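Local coordinates for FMN-dependent NADH:quinone oxidoreductase 1 (Bacillus anthracis, PDB 3U7I), which probably reduces quinones and cleaves the azo bond of aromatic azo compounds with electrons from NADH, using FMN as cofactor and working as a homodimer, at residues 51-56 with 82-87; 105-110 with 161-166; 144-149 with 182-187; 10-15 with 47-52; 86-91 with 117-122. All coordinates share one frame; numbering follows the deposited sequence. Where two conformers were deposited one is given.

Contact 1. Residues 51-56 with 82-87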
# COMPACT_ATOMS: atom_id res chain seq x y z
N ASP C 51 -11.63 10.80 -5.20
CA ASP C 51 -12.91 11.41 -5.58
C ASP C 51 -13.67 10.54 -6.58
O ASP C 51 -14.87 10.31 -6.42
CB ASP C 51 -12.68 12.81 -6.15
CG ASP C 51 -13.97 13.61 -6.27
OD1 ASP C 51 -14.67 13.79 -5.24
OD2 ASP C 51 -14.28 14.05 -7.40
N ASP C 52 -12.98 10.07 -7.61
CA ASP C 52 -13.59 9.16 -8.58
C ASP C 52 -13.80 7.80 -7.93
O ASP C 52 -13.23 7.51 -6.87
CB ASP C 52 -12.73 9.01 -9.84
CG ASP C 52 -12.52 10.33 -10.57
OD1 ASP C 52 -13.42 11.20 -10.51
OD2 ASP C 52 -11.46 10.49 -11.20
N VAL C 53 -14.63 6.96 -8.55
CA VAL C 53 -14.85 5.61 -8.05
C VAL C 53 -13.71 4.71 -8.51
O VAL C 53 -13.51 4.49 -9.70
CB VAL C 53 -16.20 5.03 -8.52
CG1 VAL C 53 -16.44 3.65 -7.93
CG2 VAL C 53 -17.33 5.97 -8.13
N VAL C 54 -12.93 4.22 -7.54
CA VAL C 54 -11.86 3.27 -7.82
C VAL C 54 -12.14 2.03 -6.98
O VAL C 54 -11.84 2.02 -5.78
CB VAL C 54 -10.47 3.84 -7.46
CG1 VAL C 54 -9.38 2.81 -7.72
CG2 VAL C 54 -10.20 5.14 -8.25
N PRO C 55 -12.77 1.02 -7.60
CA PRO C 55 -13.19 -0.19 -6.87
C PRO C 55 -12.06 -0.87 -6.10
O PRO C 55 -10.96 -1.10 -6.61
CB PRO C 55 -13.73 -1.10 -7.99
CG PRO C 55 -14.24 -0.13 -9.02
CD PRO C 55 -13.24 1.00 -9.01
N MSE C 56 -12.36 -1.20 -4.86
CA MSE C 56 -11.47 -1.96 -4.01
C MSE C 56 -11.74 -3.45 -4.22
O MSE C 56 -12.90 -3.84 -4.38
CB MSE C 56 -11.79 -1.58 -2.56
CG MSE C 56 -11.01 -2.32 -1.54
SE MSE C 56 -11.73 -1.85 0.18
CE MSE C 56 -13.39 -2.89 0.13
N THR C 82 -17.32 -4.64 -11.95
CA THR C 82 -16.36 -5.06 -12.99
C THR C 82 -16.36 -4.17 -14.24
O THR C 82 -15.32 -4.01 -14.90
CB THR C 82 -16.52 -6.56 -13.39
OG1 THR C 82 -17.88 -6.83 -13.77
CG2 THR C 82 -16.12 -7.49 -12.24
N GLU C 83 -17.52 -3.61 -14.58
CA GLU C 83 -17.61 -2.65 -15.68
C GLU C 83 -16.78 -1.40 -15.39
O GLU C 83 -16.09 -0.88 -16.27
CB GLU C 83 -19.07 -2.28 -15.96
CG GLU C 83 -19.80 -3.32 -16.81
CD GLU C 83 -21.32 -3.18 -16.77
OE1 GLU C 83 -21.81 -2.10 -16.36
OE2 GLU C 83 -22.01 -4.16 -17.13
N ARG C 84 -16.85 -0.92 -14.15
CA ARG C 84 -16.04 0.22 -13.72
C ARG C 84 -14.53 -0.12 -13.67
O ARG C 84 -13.69 0.70 -14.09
CB ARG C 84 -16.53 0.75 -12.37
CG ARG C 84 -15.71 1.88 -11.79
CD ARG C 84 -15.61 3.07 -12.74
NE ARG C 84 -14.73 4.09 -12.19
CZ ARG C 84 -14.07 5.00 -12.91
NH1 ARG C 84 -14.19 5.02 -14.24
NH2 ARG C 84 -13.28 5.88 -12.30
N MSE C 85 -14.18 -1.31 -13.18
CA MSE C 85 -12.79 -1.75 -13.20
C MSE C 85 -12.27 -1.84 -14.64
O MSE C 85 -11.13 -1.47 -14.92
CB MSE C 85 -12.62 -3.08 -12.47
CG MSE C 85 -13.02 -3.01 -11.01
SE MSE C 85 -12.68 -4.67 -10.06
CE MSE C 85 -10.88 -4.28 -9.36
N SER C 86 -13.13 -2.31 -15.54
CA SER C 86 -12.78 -2.35 -16.95
C SER C 86 -12.54 -0.96 -17.55
O SER C 86 -11.59 -0.77 -18.33
CB SER C 86 -13.84 -3.10 -17.75
OG SER C 86 -13.48 -3.09 -19.13
N GLU C 87 -13.40 0.01 -17.20
CA GLU C 87 -13.21 1.41 -17.60
C GLU C 87 -11.84 1.92 -17.17
O GLU C 87 -11.10 2.48 -17.98
CB GLU C 87 -14.25 2.33 -16.96
CG GLU C 87 -15.64 2.26 -17.55
CD GLU C 87 -16.61 3.18 -16.81
OE1 GLU C 87 -16.18 3.88 -15.86
OE2 GLU C 87 -17.81 3.21 -17.19
O HOH W 1 -12.26 8.76 -13.54
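Arg84 and Met85, on helix 76-94 of this flavodoxin-like fold, face the loop that leads from strand 43-48 to helix 59-68. The polar part of the contact is a side-on grip: Arg84 brings two nitrogens to a single backbone oxygen, NE lying 2.8 Å and NH2 3.0 Å from Val53 O. That oxygen sits at the edge of the guanidinium, close to its plane, although neither N-H points straight at it (149° at the NE hydrogen). Arginine suits the place because its third nitrogen can work at the same time: NH1 makes a salt bridge of 2.8 Å to Glu87 OE1, which helps to fix the rotation of the flat group. Asp52 is joined more loosely, through a water that NH2 donates to and that gives a weak bond to Asp52 OD2; the firmer partner of this carboxylate is Asn48 N. The apolar part belongs to Pro55, a compact ring with no N-H to satisfy. It crosses the Arg84 side chain, which bends at chi2 (57°), at about a right angle. Pro55 CG lies 3.7 Å from Arg84 CG, and Pro55 CB lies 3.6 Å from CG of Met85, which is a selenomethionine.

Contact 2. Residues 105-110 with 161-166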
# COMPACT_ATOMS: atom_id res chain seq x y z
N HIS C 105 2.91 9.13 2.97
CA HIS C 105 2.56 8.97 4.37
C HIS C 105 2.81 7.54 4.79
O HIS C 105 2.33 6.60 4.14
CB HIS C 105 1.10 9.35 4.64
CG HIS C 105 0.79 9.51 6.10
ND1 HIS C 105 1.58 10.25 6.96
CD2 HIS C 105 -0.22 9.02 6.86
CE1 HIS C 105 1.07 10.21 8.18
NE2 HIS C 105 -0.02 9.48 8.14
N ASN C 106 3.56 7.36 5.87
CA ASN C 106 3.86 6.03 6.40
C ASN C 106 4.56 5.09 5.40
O ASN C 106 4.29 3.89 5.37
CB ASN C 106 2.60 5.43 7.01
CG ASN C 106 2.10 6.24 8.18
OD1 ASN C 106 2.90 6.81 8.93
ND2 ASN C 106 0.79 6.33 8.33
N PHE C 107 5.44 5.67 4.59
CA PHE C 107 6.45 4.95 3.81
C PHE C 107 5.93 3.99 2.75
O PHE C 107 6.63 3.04 2.38
CB PHE C 107 7.43 4.22 4.73
CG PHE C 107 8.04 5.11 5.78
CD1 PHE C 107 9.12 5.92 5.48
CD2 PHE C 107 7.53 5.13 7.07
CE1 PHE C 107 9.68 6.74 6.44
CE2 PHE C 107 8.08 5.95 8.04
CZ PHE C 107 9.17 6.75 7.73
N ASN C 108 4.70 4.22 2.28
CA ASN C 108 4.12 3.38 1.22
C ASN C 108 3.14 4.20 0.40
O ASN C 108 2.81 5.33 0.77
CB ASN C 108 3.40 2.15 1.81
CG ASN C 108 3.54 0.89 0.95
OD1 ASN C 108 3.61 0.95 -0.30
ND2 ASN C 108 3.57 -0.27 1.61
N ILE C 109 2.67 3.63 -0.71
CA ILE C 109 1.69 4.30 -1.54
C ILE C 109 0.37 4.46 -0.77
O ILE C 109 0.04 3.63 0.09
CB ILE C 109 1.44 3.54 -2.86
CG1 ILE C 109 0.85 2.14 -2.58
CG2 ILE C 109 2.74 3.44 -3.66
CD1 ILE C 109 0.44 1.38 -3.83
N PRO C 110 -0.38 5.55 -1.04
CA PRO C 110 -1.71 5.72 -0.46
C PRO C 110 -2.59 4.49 -0.70
O PRO C 110 -2.50 3.86 -1.76
CB PRO C 110 -2.27 6.93 -1.21
CG PRO C 110 -1.07 7.73 -1.56
CD PRO C 110 0.00 6.71 -1.88
N THR C 161 16.01 6.07 2.75
CA THR C 161 16.17 5.58 1.38
C THR C 161 15.73 4.12 1.30
O THR C 161 15.10 3.71 0.33
CB THR C 161 17.63 5.67 0.91
OG1 THR C 161 18.16 6.96 1.25
CG2 THR C 161 17.71 5.46 -0.60
N ASP C 162 16.08 3.35 2.32
CA ASP C 162 15.77 1.92 2.35
C ASP C 162 14.28 1.63 2.56
O ASP C 162 13.78 0.61 2.08
CB ASP C 162 16.61 1.22 3.42
CG ASP C 162 18.09 1.33 3.15
OD1 ASP C 162 18.47 1.48 1.97
OD2 ASP C 162 18.89 1.28 4.12
N VAL C 163 13.56 2.53 3.25
CA VAL C 163 12.14 2.31 3.54
C VAL C 163 11.19 3.16 2.68
O VAL C 163 10.01 3.30 3.00
CB VAL C 163 11.80 2.51 5.04
CG1 VAL C 163 12.61 1.54 5.87
CG2 VAL C 163 12.06 3.95 5.48
N GLU C 164 11.72 3.71 1.59
CA GLU C 164 10.90 4.48 0.66
C GLU C 164 10.15 3.50 -0.24
O GLU C 164 10.44 3.39 -1.43
CB GLU C 164 11.77 5.43 -0.18
CG GLU C 164 10.96 6.49 -0.92
CD GLU C 164 11.79 7.24 -1.95
OE1 GLU C 164 12.92 6.78 -2.25
OE2 GLU C 164 11.31 8.28 -2.45
N TYR C 165 9.19 2.79 0.34
CA TYR C 165 8.51 1.73 -0.40
C TYR C 165 7.50 2.23 -1.41
O TYR C 165 7.17 1.52 -2.35
CB TYR C 165 7.89 0.70 0.55
CG TYR C 165 8.96 -0.10 1.26
CD1 TYR C 165 9.82 -0.93 0.54
CD2 TYR C 165 9.12 -0.02 2.64
CE1 TYR C 165 10.81 -1.65 1.16
CE2 TYR C 165 10.11 -0.75 3.28
CZ TYR C 165 10.94 -1.57 2.53
OH TYR C 165 11.93 -2.29 3.16
N SER C 166 7.01 3.45 -1.22
CA SER C 166 6.21 4.09 -2.26
C SER C 166 6.95 4.02 -3.60
O SER C 166 6.48 3.38 -4.56
CB SER C 166 5.93 5.55 -1.88
OG SER C 166 7.13 6.28 -1.67
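Phe107 meets Val163 and Tyr165 where the loop after strand 97-103 runs beside the break between helices 159-162 and 165-177. From its CB outward, the Phe107 side chain first touches backbone: CB lies 3.2 Å from Val163 O, and CG is still near that oxygen. With CG anti to its own carbonyl carbon (chi1 -53°), the ring comes beside the valine, so that CD1 comes to 3.5 Å from Val163 CG2 and CE1 to 3.8 Å from the same methyl. The methyl approaches the ring obliquely; the ring also packs edge-to-face with Trp159 and touches Met173 of the second subunit. A large flat residue suits a place where one side chain must serve both its own chain and the dimer partner. Phe107 O takes a weak bond from Tyr165 N, 3.3 Å long and bent to 130°, and lies 3.2 Å from Tyr165 CB. Further along, Ile109 CG2 rests 3.8 Å from Ser166 CA, while the Ser166 hydroxyl turns to Gln148. Asn108 OD1 accepts from Ile109 N, and also bonds to Asn108 ND2 of the second subunit. His105 to Asn108 form a type I' beta turn, and Glu164 centres an inverse gamma turn: two tight turns packed together at the C-terminal end of the parallel sheet, the end where flavodoxin-like proteins hold their flavin.

Contact 3. Residues 144-149 with 182-187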
# COMPACT_ATOMS: atom_id res chain seq x y z
N MSE C 144 6.70 7.25 -17.39
CA MSE C 144 6.09 7.50 -16.10
C MSE C 144 6.87 8.56 -15.32
O MSE C 144 8.10 8.51 -15.24
CB MSE C 144 5.97 6.21 -15.28
CG MSE C 144 5.74 6.42 -13.78
SE MSE C 144 3.93 6.98 -13.23
CE MSE C 144 2.93 5.39 -13.77
N LEU C 145 6.13 9.51 -14.76
CA LEU C 145 6.70 10.52 -13.87
C LEU C 145 5.94 10.46 -12.55
O LEU C 145 4.71 10.49 -12.54
CB LEU C 145 6.58 11.92 -14.47
CG LEU C 145 7.05 13.07 -13.58
CD1 LEU C 145 8.57 13.09 -13.44
CD2 LEU C 145 6.53 14.40 -14.13
N VAL C 146 6.67 10.35 -11.45
CA VAL C 146 6.05 10.36 -10.13
C VAL C 146 6.39 11.67 -9.42
O VAL C 146 7.55 12.06 -9.37
CB VAL C 146 6.53 9.16 -9.29
CG1 VAL C 146 5.95 9.24 -7.87
CG2 VAL C 146 6.14 7.85 -9.95
N ILE C 147 5.37 12.35 -8.91
CA ILE C 147 5.58 13.57 -8.14
C ILE C 147 5.24 13.29 -6.68
O ILE C 147 4.07 13.14 -6.31
CB ILE C 147 4.71 14.75 -8.67
CG1 ILE C 147 5.18 15.16 -10.07
CG2 ILE C 147 4.76 15.93 -7.71
CD1 ILE C 147 4.27 16.17 -10.75
N GLN C 148 6.27 13.23 -5.83
CA GLN C 148 6.09 12.84 -4.43
C GLN C 148 6.53 13.91 -3.44
O GLN C 148 7.69 14.33 -3.46
CB GLN C 148 6.84 11.53 -4.14
CG GLN C 148 6.83 11.07 -2.68
CD GLN C 148 7.60 9.76 -2.47
OE1 GLN C 148 7.03 8.67 -2.59
NE2 GLN C 148 8.90 9.87 -2.19
N ALA C 149 5.62 14.33 -2.56
CA ALA C 149 5.95 15.26 -1.48
C ALA C 149 6.11 14.48 -0.20
O ALA C 149 5.27 13.61 0.09
CB ALA C 149 4.86 16.31 -1.31
N TYR C 182 11.21 5.82 -16.28
CA TYR C 182 10.66 6.22 -14.99
C TYR C 182 11.48 7.35 -14.38
O TYR C 182 12.71 7.31 -14.37
CB TYR C 182 10.64 5.02 -14.05
CG TYR C 182 10.18 5.29 -12.64
CD1 TYR C 182 8.92 4.92 -12.22
CD2 TYR C 182 11.02 5.89 -11.71
CE1 TYR C 182 8.49 5.14 -10.93
CE2 TYR C 182 10.60 6.12 -10.41
CZ TYR C 182 9.32 5.74 -10.03
OH TYR C 182 8.87 5.95 -8.74
N GLN C 183 10.79 8.38 -13.89
CA GLN C 183 11.43 9.43 -13.12
C GLN C 183 10.57 9.74 -11.92
O GLN C 183 9.34 9.77 -12.01
CB GLN C 183 11.61 10.70 -13.94
CG GLN C 183 12.04 11.89 -13.08
CD GLN C 183 12.42 13.11 -13.88
OE1 GLN C 183 12.06 13.23 -15.06
NE2 GLN C 183 13.17 14.02 -13.26
N ILE C 184 11.21 9.95 -10.78
CA ILE C 184 10.52 10.50 -9.63
C ILE C 184 11.10 11.87 -9.24
O ILE C 184 12.33 12.04 -9.12
CB ILE C 184 10.51 9.53 -8.42
CG1 ILE C 184 9.81 10.18 -7.23
CG2 ILE C 184 11.94 9.08 -8.07
CD1 ILE C 184 9.43 9.23 -6.13
N VAL C 185 10.22 12.84 -9.08
CA VAL C 185 10.60 14.12 -8.52
C VAL C 185 10.20 14.13 -7.03
O VAL C 185 9.03 13.95 -6.69
CB VAL C 185 9.95 15.28 -9.28
CG1 VAL C 185 10.24 16.62 -8.59
CG2 VAL C 185 10.43 15.30 -10.75
N ARG C 186 11.19 14.31 -6.16
CA ARG C 186 10.96 14.31 -4.72
C ARG C 186 10.93 15.72 -4.15
O ARG C 186 11.98 16.34 -3.93
CB ARG C 186 12.05 13.49 -4.01
CG ARG C 186 12.06 12.01 -4.37
CD ARG C 186 13.06 11.24 -3.51
NE ARG C 186 13.07 9.82 -3.84
CZ ARG C 186 13.69 9.31 -4.90
NH1 ARG C 186 14.33 10.11 -5.75
NH2 ARG C 186 13.65 8.01 -5.12
N ALA C 187 9.73 16.22 -3.90
CA ALA C 187 9.57 17.47 -3.17
C ALA C 187 9.70 17.12 -1.69
O ALA C 187 8.72 17.16 -0.94
CB ALA C 187 8.23 18.09 -3.46
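Strands 143-149 and 181-187 run parallel and in register, from Met144 beside Tyr182 to Ala149 beside Ala187, at the edge of the central sheet where 181-187 is one of the two outermost strands of the chain. Five backbone hydrogen bonds join them, drawn by turns from each strand. Val185 N reaches Val146 O at 2.8 Å and Gln148 N reaches Val185 O at 3.0 Å, the latter almost straight at 176°. Beta-branched residues such as Val146, Ile147, Ile184 and Val185 favour such extended backbone, and side chains alternate between two faces. In the flavodoxin-like alpha/beta/alpha sandwich each face is covered by helices. Leu145, Ile147 and Val185 turn to helices 22-37 and 195-214, and Leu145 CD1 touches Val185 CG2 at 3.9 Å as well as the extended Gln183 chain. Met144, Ile184 and Tyr182 meet helix 165-177 on the other face, which Val146 shares. With CG anti to the Tyr182 nitrogen (chi1 176°), the ring lies beside Met144 and crosses Val146 obliquely, its CD1 3.8 Å from Met144 CG and its CE1 3.7 Å from Val146 CG2, while the phenol oxygen bonds to His167. Ile184 CD1 packs 3.9 Å from Val146 CG1 and lies over one face of the Arg186 guanidinium, whose NE is paired with Glu164.

Contact 4. Residues 10-15 with 47-52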
# COMPACT_ATOMS: atom_id res chain seq x y z
N ILE C 10 -2.69 10.45 -12.70
CA ILE C 10 -3.19 9.63 -11.60
C ILE C 10 -2.93 10.37 -10.29
O ILE C 10 -1.81 10.35 -9.76
CB ILE C 10 -2.53 8.24 -11.57
CG1 ILE C 10 -2.73 7.52 -12.90
CG2 ILE C 10 -3.07 7.41 -10.40
CD1 ILE C 10 -1.60 6.56 -13.25
N ASN C 11 -3.96 11.05 -9.80
CA ASN C 11 -3.85 11.87 -8.61
C ASN C 11 -4.18 11.08 -7.34
O ASN C 11 -5.35 10.78 -7.06
CB ASN C 11 -4.77 13.09 -8.75
CG ASN C 11 -4.76 13.98 -7.53
OD1 ASN C 11 -4.02 13.75 -6.57
ND2 ASN C 11 -5.58 15.03 -7.56
N ALA C 12 -3.16 10.75 -6.56
CA ALA C 12 -3.35 9.92 -5.36
C ALA C 12 -3.44 10.73 -4.06
O ALA C 12 -3.26 10.19 -2.96
CB ALA C 12 -2.25 8.86 -5.27
N HIS C 13 -3.73 12.02 -4.17
CA HIS C 13 -3.80 12.89 -3.00
C HIS C 13 -5.21 12.92 -2.41
O HIS C 13 -6.15 13.26 -3.11
CB HIS C 13 -3.36 14.31 -3.35
CG HIS C 13 -2.81 15.07 -2.18
ND1 HIS C 13 -3.55 15.30 -1.04
CD2 HIS C 13 -1.60 15.63 -1.96
CE1 HIS C 13 -2.82 15.98 -0.17
NE2 HIS C 13 -1.63 16.19 -0.70
N PRO C 14 -5.36 12.58 -1.12
CA PRO C 14 -6.67 12.61 -0.47
C PRO C 14 -7.40 13.97 -0.58
O PRO C 14 -8.63 14.01 -0.52
CB PRO C 14 -6.33 12.30 1.00
CG PRO C 14 -5.09 11.46 0.92
CD PRO C 14 -4.31 12.02 -0.25
N LYS C 15 -6.66 15.07 -0.72
CA LYS C 15 -7.28 16.38 -0.82
C LYS C 15 -7.63 16.76 -2.26
O LYS C 15 -8.13 17.86 -2.53
CB LYS C 15 -6.40 17.46 -0.20
CG LYS C 15 -6.23 17.36 1.31
CD LYS C 15 -5.74 18.68 1.84
CE LYS C 15 -5.45 18.61 3.31
NZ LYS C 15 -5.34 19.99 3.87
N ILE C 47 -7.55 10.93 -13.44
CA ILE C 47 -8.39 10.19 -12.51
C ILE C 47 -8.01 10.59 -11.09
O ILE C 47 -6.83 10.62 -10.74
CB ILE C 47 -8.27 8.64 -12.72
CG1 ILE C 47 -9.18 7.88 -11.74
CG2 ILE C 47 -6.83 8.17 -12.59
CD1 ILE C 47 -9.18 6.37 -11.98
N ASN C 48 -9.01 10.95 -10.30
CA ASN C 48 -8.79 11.37 -8.92
C ASN C 48 -9.12 10.22 -8.00
O ASN C 48 -10.29 9.89 -7.82
CB ASN C 48 -9.64 12.59 -8.60
CG ASN C 48 -9.17 13.85 -9.31
OD1 ASN C 48 -7.97 14.08 -9.47
ND2 ASN C 48 -10.11 14.68 -9.73
N LEU C 49 -8.09 9.60 -7.43
CA LEU C 49 -8.26 8.36 -6.67
C LEU C 49 -9.07 8.54 -5.39
O LEU C 49 -9.62 7.57 -4.88
CB LEU C 49 -6.91 7.71 -6.35
CG LEU C 49 -6.01 7.41 -7.55
CD1 LEU C 49 -4.78 6.60 -7.13
CD2 LEU C 49 -6.78 6.70 -8.64
N TYR C 50 -9.16 9.77 -4.88
CA TYR C 50 -9.92 10.02 -3.66
C TYR C 50 -11.23 10.77 -3.93
O TYR C 50 -11.86 11.29 -3.00
CB TYR C 50 -9.05 10.74 -2.62
CG TYR C 50 -8.07 9.81 -1.96
CD1 TYR C 50 -6.86 9.46 -2.58
CD2 TYR C 50 -8.37 9.23 -0.74
CE1 TYR C 50 -5.98 8.58 -1.98
CE2 TYR C 50 -7.51 8.35 -0.14
CZ TYR C 50 -6.32 8.02 -0.75
OH TYR C 50 -5.49 7.13 -0.10
N ASP C 51 -11.63 10.80 -5.20
CA ASP C 51 -12.91 11.41 -5.58
C ASP C 51 -13.67 10.54 -6.58
O ASP C 51 -14.87 10.31 -6.42
CB ASP C 51 -12.68 12.81 -6.15
CG ASP C 51 -13.97 13.61 -6.27
OD1 ASP C 51 -14.67 13.79 -5.24
OD2 ASP C 51 -14.28 14.05 -7.40
N ASP C 52 -12.98 10.07 -7.61
CA ASP C 52 -13.59 9.16 -8.58
C ASP C 52 -13.80 7.80 -7.93
O ASP C 52 -13.23 7.51 -6.87
CB ASP C 52 -12.73 9.01 -9.84
CG ASP C 52 -12.52 10.33 -10.57
OD1 ASP C 52 -13.42 11.20 -10.51
OD2 ASP C 52 -11.46 10.49 -11.20
O HOH W 2 -7.33 12.01 -5.42
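Asn11 O is gripped by two donors: Leu49 N at 3.0 Å and a water that also bonds to His13 O and Tyr50 N. This backbone oxygen stands where strands 6-11 and 43-48, the parallel pair of a beta-alpha-beta unit, give way to loops. One step earlier Asn11 N donates to Ile47 O at 3.1 Å, nearly straight. The Asn11 amide divides its work: ND2 reaches Asn48 OD1 at 3.2 Å, from above the plane of that carbonyl and with the two amides almost perpendicular, and also Val16 O, while OD1 accepts from His13 N in an Asx turn. Asn48 OD1 also accepts from Gln46 NE2. Asparagine suits the spot by both donating and accepting. Among the apolar groups, Leu49 CD1 touches both Ile10 CG2 (3.8 Å) and Ala12 CB (3.9 Å). Pro14 CA sits over one face of the Tyr50 ring, 3.9 Å from its centroid, a CH-pi contact. Ala12 O has no bonding partner. Amides and water meeting the turning backbone probably help to hold the loop in one shape beside the predicted FMN-binding Ser23, near His13.

Contact 5. Residues 86-91 with 117-122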
# COMPACT_ATOMS: atom_id res chain seq x y z
N SER C 86 -13.13 -2.31 -15.54
CA SER C 86 -12.78 -2.35 -16.95
C SER C 86 -12.54 -0.96 -17.55
O SER C 86 -11.59 -0.77 -18.33
CB SER C 86 -13.84 -3.10 -17.75
OG SER C 86 -13.48 -3.09 -19.13
N GLU C 87 -13.40 0.01 -17.20
CA GLU C 87 -13.21 1.41 -17.60
C GLU C 87 -11.84 1.92 -17.17
O GLU C 87 -11.10 2.48 -17.98
CB GLU C 87 -14.25 2.33 -16.96
CG GLU C 87 -15.64 2.26 -17.55
CD GLU C 87 -16.61 3.18 -16.81
OE1 GLU C 87 -16.18 3.88 -15.86
OE2 GLU C 87 -17.81 3.21 -17.19
N ILE C 88 -11.52 1.73 -15.89
CA ILE C 88 -10.25 2.19 -15.34
C ILE C 88 -9.03 1.55 -16.03
O ILE C 88 -8.04 2.23 -16.31
CB ILE C 88 -10.17 1.93 -13.81
CG1 ILE C 88 -11.12 2.88 -13.07
CG2 ILE C 88 -8.74 2.12 -13.33
CD1 ILE C 88 -11.26 2.57 -11.59
N LEU C 89 -9.11 0.25 -16.31
CA LEU C 89 -8.04 -0.48 -16.99
C LEU C 89 -7.86 -0.00 -18.42
O LEU C 89 -6.73 0.21 -18.87
CB LEU C 89 -8.34 -1.99 -17.00
CG LEU C 89 -7.46 -2.87 -17.87
CD1 LEU C 89 -6.00 -2.84 -17.42
CD2 LEU C 89 -7.99 -4.29 -17.86
N GLN C 90 -8.96 0.17 -19.14
CA GLN C 90 -8.88 0.58 -20.54
C GLN C 90 -8.38 2.03 -20.68
O GLN C 90 -7.67 2.35 -21.63
CB GLN C 90 -10.20 0.34 -21.28
CG GLN C 90 -10.55 -1.15 -21.36
CD GLN C 90 -9.45 -1.99 -22.03
OE1 GLN C 90 -8.90 -1.61 -23.06
NE2 GLN C 90 -9.15 -3.14 -21.43
N GLN C 91 -8.72 2.88 -19.71
CA GLN C 91 -8.15 4.23 -19.64
C GLN C 91 -6.62 4.18 -19.43
O GLN C 91 -5.86 4.85 -20.14
CB GLN C 91 -8.83 5.07 -18.56
CG GLN C 91 -8.21 6.44 -18.33
CD GLN C 91 -8.86 7.23 -17.19
OE1 GLN C 91 -9.00 6.73 -16.06
NE2 GLN C 91 -9.28 8.45 -17.49
N MSE C 117 -3.78 0.16 -8.39
CA MSE C 117 -2.90 -0.88 -8.92
C MSE C 117 -3.72 -2.16 -9.12
O MSE C 117 -3.50 -2.89 -10.08
CB MSE C 117 -1.71 -1.16 -7.99
CG MSE C 117 -0.78 0.03 -7.75
SE MSE C 117 -0.04 0.77 -9.38
CE MSE C 117 0.83 -0.85 -10.06
N ASP C 118 -4.66 -2.41 -8.22
CA ASP C 118 -5.49 -3.62 -8.29
C ASP C 118 -6.45 -3.61 -9.50
O ASP C 118 -6.94 -4.67 -9.93
CB ASP C 118 -6.25 -3.86 -6.98
CG ASP C 118 -5.34 -4.22 -5.82
OD1 ASP C 118 -4.18 -4.66 -6.05
OD2 ASP C 118 -5.78 -4.06 -4.65
N ASN C 119 -6.72 -2.42 -10.03
CA ASN C 119 -7.56 -2.24 -11.22
C ASN C 119 -6.79 -2.40 -12.54
O ASN C 119 -7.35 -2.84 -13.54
CB ASN C 119 -8.22 -0.86 -11.20
CG ASN C 119 -9.46 -0.81 -10.33
OD1 ASN C 119 -10.58 -0.88 -10.83
ND2 ASN C 119 -9.27 -0.67 -9.01
N ILE C 120 -5.51 -2.04 -12.53
CA ILE C 120 -4.72 -1.99 -13.76
C ILE C 120 -3.73 -3.15 -13.94
O ILE C 120 -3.25 -3.38 -15.06
CB ILE C 120 -3.96 -0.65 -13.89
CG1 ILE C 120 -2.89 -0.54 -12.81
CG2 ILE C 120 -4.95 0.53 -13.83
CD1 ILE C 120 -1.86 0.51 -13.09
N MSE C 121 -3.41 -3.88 -12.87
CA MSE C 121 -2.58 -5.08 -13.03
C MSE C 121 -3.46 -6.30 -13.24
O MSE C 121 -3.88 -6.96 -12.28
CB MSE C 121 -1.63 -5.28 -11.85
CG MSE C 121 -0.52 -4.26 -11.80
SE MSE C 121 0.63 -4.55 -10.29
CE MSE C 121 1.34 -6.30 -10.81
N ILE C 122 -3.73 -6.60 -14.52
CA ILE C 122 -4.71 -7.60 -14.92
C ILE C 122 -4.09 -8.56 -15.93
O ILE C 122 -3.51 -8.11 -16.93
CB ILE C 122 -5.97 -6.93 -15.54
CG1 ILE C 122 -6.61 -5.95 -14.54
CG2 ILE C 122 -7.00 -7.96 -15.99
CD1 ILE C 122 -7.15 -6.61 -13.31
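Ile88 is the first residue of 86-91 to make substantial contact with the end of helix 111-120. Its CD1 lies 3.6 Å from Asn119 OD1, an oxygen buried here without a bonding partner, whereas Asn119 ND2 bonds to Asp115 O and Pro55 O. The other branch, CG2, is anti to the Ile88 nitrogen (chi1 -70° for CG1) and meets Asn119 CB at 3.7 Å and Ile120 CG2 at 4.1 Å; a beta-branched residue can thus touch two neighbours at once. Leu89 follows, its CB 3.7 Å from Asn119 O. Its fork divides the rest: CD1 approaches Ile120 O at 3.7 Å, and CD2 meets Ile122 CG1 at 4.0 Å, where the chain has already left the helix. No hydrogen bond crosses between the segments, so they meet by van der Waals contact. Helix 76-94 thereby lies against the last turn of helix 111-120, with Ile88 also resting on Ile47 of strand 43-48 and Ile120 on Phe92 of helix 76-94.

Along the chain contact 4 closes first, contact 1 begins on the stretch where it ends, and contact 5 takes over on helix 76-94; contact 2 opens before contact 5 closes, and its segments also alternate with those of contact 3. Contacts 1 and 5 share that helix, their centres about 8 Å apart, and Pro55 and Asn119 join them. Contacts 4 and 3 lie in one parallel sheet, ordered 43-48, 6-11, 97-103, 143-149, 181-187, with centres about 16 Å apart. Contact 2, about 13 Å from contact 3 between centres, is tied to it through Glu164 with Arg186. The loops of contacts 2 and 4 touch through Pro110 and Tyr50, and both reach the second subunit, so loops near the predicted FMN site also help to build the dimer.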